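Local coordinates for ABC transporter, solute-binding protein (Staphylococcus aureus, PDB 6LKH) that binds alpha-D-glucose 6-phosphate in its interlobe cleft, probably as the extracellular substrate-binding component of an ABC transporter, at residues L97-I102 against D251-R256. Residues are numbered along the deposited sequence; the frame is centred on the assembly and turned at random.
With G6P (6-O-phosphono-alpha-D-glucopyranose), chain E.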
loop_
_atom_site.group_PDB
_atom_site.type_symbol
_atom_site.label_atom_id
_atom_site.label_comp_id
_atom_site.label_asym_id
_atom_site.label_seq_id
_atom_site.Cartn_x
_atom_site.Cartn_y
_atom_site.Cartn_z
ATOM N N LEU A 97 2.946 12.557 -13.702
ATOM C CA LEU A 97 3.583 13.665 -13.005
ATOM C C LEU A 97 4.960 13.212 -12.541
ATOM O O LEU A 97 5.083 12.180 -11.871
ATOM C CB LEU A 97 2.750 14.121 -11.805
ATOM C CG LEU A 97 1.252 14.315 -12.052
ATOM C CD1 LEU A 97 0.534 14.588 -10.738
ATOM C CD2 LEU A 97 1.013 15.445 -13.035
ATOM N N MET A 98 5.986 13.975 -12.893
ATOM C CA MET A 98 7.373 13.601 -12.618
ATOM C C MET A 98 8.108 14.781 -12.003
ATOM O O MET A 98 8.424 15.752 -12.723
ATOM C CB MET A 98 8.078 13.146 -13.892
ATOM C CG MET A 98 9.491 12.622 -13.661
ATOM S SD MET A 98 9.519 11.032 -12.811
ATOM C CE MET A 98 8.952 9.973 -14.142
ATOM N N PRO A 99 8.399 14.758 -10.705
ATOM C CA PRO A 99 9.263 15.796 -10.136
ATOM C C PRO A 99 10.654 15.765 -10.755
ATOM O O PRO A 99 11.191 14.700 -11.076
ATOM C CB PRO A 99 9.299 15.446 -8.644
ATOM C CG PRO A 99 8.028 14.717 -8.402
ATOM C CD PRO A 99 7.762 13.939 -9.659
ATOM N N THR A 100 11.218 16.954 -10.957
ATOM C CA THR A 100 12.645 17.100 -11.209
ATOM C C THR A 100 13.347 17.335 -9.881
ATOM O O THR A 100 12.847 18.072 -9.026
ATOM C CB THR A 100 12.931 18.261 -12.162
ATOM O OG1 THR A 100 12.490 19.489 -11.569
ATOM C CG2 THR A 100 12.225 18.050 -13.493
ATOM N N VAL A 101 14.508 16.708 -9.710
ATOM C CA VAL A 101 15.162 16.663 -8.411
ATOM C C VAL A 101 16.649 16.943 -8.558
ATOM O O VAL A 101 17.219 16.871 -9.648
ATOM C CB VAL A 101 14.953 15.297 -7.720
ATOM C CG1 VAL A 101 13.475 15.026 -7.525
ATOM C CG2 VAL A 101 15.590 14.180 -8.535
ATOM N N ILE A 102 17.265 17.276 -7.429
ATOM C CA ILE A 102 18.711 17.260 -7.271
ATOM C C ILE A 102 19.078 15.957 -6.579
ATOM O O ILE A 102 18.495 15.608 -5.545
ATOM C CB ILE A 102 19.202 18.468 -6.456
ATOM C CG1 ILE A 102 18.777 19.777 -7.130
ATOM C CG2 ILE A 102 20.720 18.414 -6.291
ATOM C CD1 ILE A 102 18.997 21.011 -6.282
ATOM N N ASP A 251 6.471 3.411 -8.125
ATOM C CA ASP A 251 6.477 4.634 -7.324
ATOM C C ASP A 251 6.081 5.886 -8.115
ATOM O O ASP A 251 6.293 7.006 -7.649
ATOM C CB ASP A 251 7.858 4.843 -6.700
ATOM N N ALA A 252 5.513 5.701 -9.303
ATOM C CA ALA A 252 5.153 6.824 -10.150
ATOM C C ALA A 252 4.004 7.612 -9.527
ATOM O O ALA A 252 3.275 7.122 -8.660
ATOM C CB ALA A 252 4.763 6.346 -11.549
ATOM N N LYS A 253 3.857 8.855 -9.978
ATOM C CA LYS A 253 2.767 9.724 -9.553
ATOM C C LYS A 253 1.718 9.772 -10.657
ATOM O O LYS A 253 2.004 10.213 -11.775
ATOM C CB LYS A 253 3.287 11.120 -9.220
ATOM C CG LYS A 253 4.163 11.127 -7.990
ATOM C CD LYS A 253 4.776 12.477 -7.738
ATOM C CE LYS A 253 5.327 12.559 -6.331
ATOM N NZ LYS A 253 6.197 11.389 -6.003
ATOM N N SER A 254 0.512 9.317 -10.333
ATOM C CA SER A 254 -0.531 9.128 -11.328
ATOM C C SER A 254 -1.190 10.448 -11.698
ATOM O O SER A 254 -1.341 11.353 -10.872
ATOM C CB SER A 254 -1.594 8.161 -10.811
ATOM O OG SER A 254 -2.700 8.107 -11.699
ATOM N N ILE A 255 -1.607 10.538 -12.963
ATOM C CA ILE A 255 -2.307 11.722 -13.454
ATOM C C ILE A 255 -3.782 11.726 -13.085
ATOM O O ILE A 255 -4.441 12.765 -13.220
ATOM C CB ILE A 255 -2.131 11.819 -14.983
ATOM C CG1 ILE A 255 -2.716 13.121 -15.535
ATOM C CG2 ILE A 255 -2.770 10.621 -15.686
ATOM C CD1 ILE A 255 -2.076 14.378 -14.979
ATOM N N ARG A 256 -4.316 10.604 -12.609
ATOM C CA ARG A 256 -5.748 10.454 -12.399
ATOM C C ARG A 256 -6.161 10.868 -10.989
ATOM O O ARG A 256 -5.394 10.743 -10.030
ATOM C CB ARG A 256 -6.165 9.005 -12.649
ATOM C CG ARG A 256 -5.965 8.545 -14.078
ATOM C CD ARG A 256 -6.400 7.097 -14.257
ATOM N NE ARG A 256 -7.810 6.903 -13.926
ATOM C CZ ARG A 256 -8.795 6.734 -14.808
ATOM N NH1 ARG A 256 -8.559 6.716 -16.114
ATOM N NH2 ARG A 256 -10.035 6.575 -14.370
HETATM C C1 G6P E . 10.389 11.750 -18.450
HETATM C C2 G6P E . 10.534 12.856 -17.375
HETATM C C3 G6P E . 11.586 13.844 -17.683
HETATM C C4 G6P E . 12.839 13.170 -18.018
HETATM C C5 G6P E . 12.662 12.321 -19.270
HETATM C C6 G6P E . 13.974 11.696 -19.602
HETATM O O1 G6P E . 9.557 12.216 -19.463
HETATM O O2 G6P E . 9.291 13.567 -17.245
HETATM O O3 G6P E . 11.799 14.712 -16.484
HETATM O O4 G6P E . 13.856 14.170 -18.245
HETATM O O5 G6P E . 11.639 11.272 -19.064
HETATM O O6 G6P E . 14.220 11.945 -20.969
HETATM P P G6P E . 15.371 13.098 -21.423
HETATM O O1P G6P E . 16.702 12.414 -21.667
HETATM O O2P G6P E . 15.519 14.144 -20.308
HETATM O O3P G6P E . 14.923 13.784 -22.650
#
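Leu-97 N donates a nearly straight backbone hydrogen bond to Lys-253 O, at 3.2 Å with an N-H...O angle of 173°. It is the one hydrogen bond between the 97-102 part of strand 92-105 and the 251-256 segment, so the pairing is slight, and the strand at 253-254 is itself only weakly bonded.

Van der Waals contacts, mostly of aliphatic carbons, make up the rest. Leu-97 CB lies 4.0 Å from Lys-253 CB, both side chains rising on the same face. The two branches of Leu-97 part beyond CG. CD1 rests 3.7 Å from Ser-254 O, while CD2 meets Ile-255 CD1 at 3.8 Å. These two side chains run roughly at right angles, and Ile-255 comes within range through its CD1 methyl alone. With Lys-253 CG anti to its carbonyl carbon (chi1 -68°) and the next two torsions extended, the aliphatic chain reaches the proline ring and crosses its CG-CD edge at a slant. Lys-253 CD sits 3.8 Å from Pro-99 CD, and CE packs against Pro-99 CG.

The polar ends of Lys-253 and Ser-254 find partners away from strand 92-105. Lys-253 NZ forms a salt bridge with Glu-189 and a hydrogen bond to Glu-268 O, which fixes the end of this buried chain. Ser-254 OG accepts from Arg-256 N at 3.1 Å, an ST turn, and is also hydrogen-bonded to Gln-243 OE1 of helix 240-250.

Met-98 points away from the 251-256 segment, toward the ligand. Its CB is 3.6 Å from O2 of glucose 6-phosphate. Strand 92-105 also pairs with strand 213-221, which carries the ligand-binding Asn-214 and Asp-216. The contact therefore joins the chain leaving helix 240-250 to a long strand beside the sugar site, within the two-lobed periplasmic-binding-protein fold.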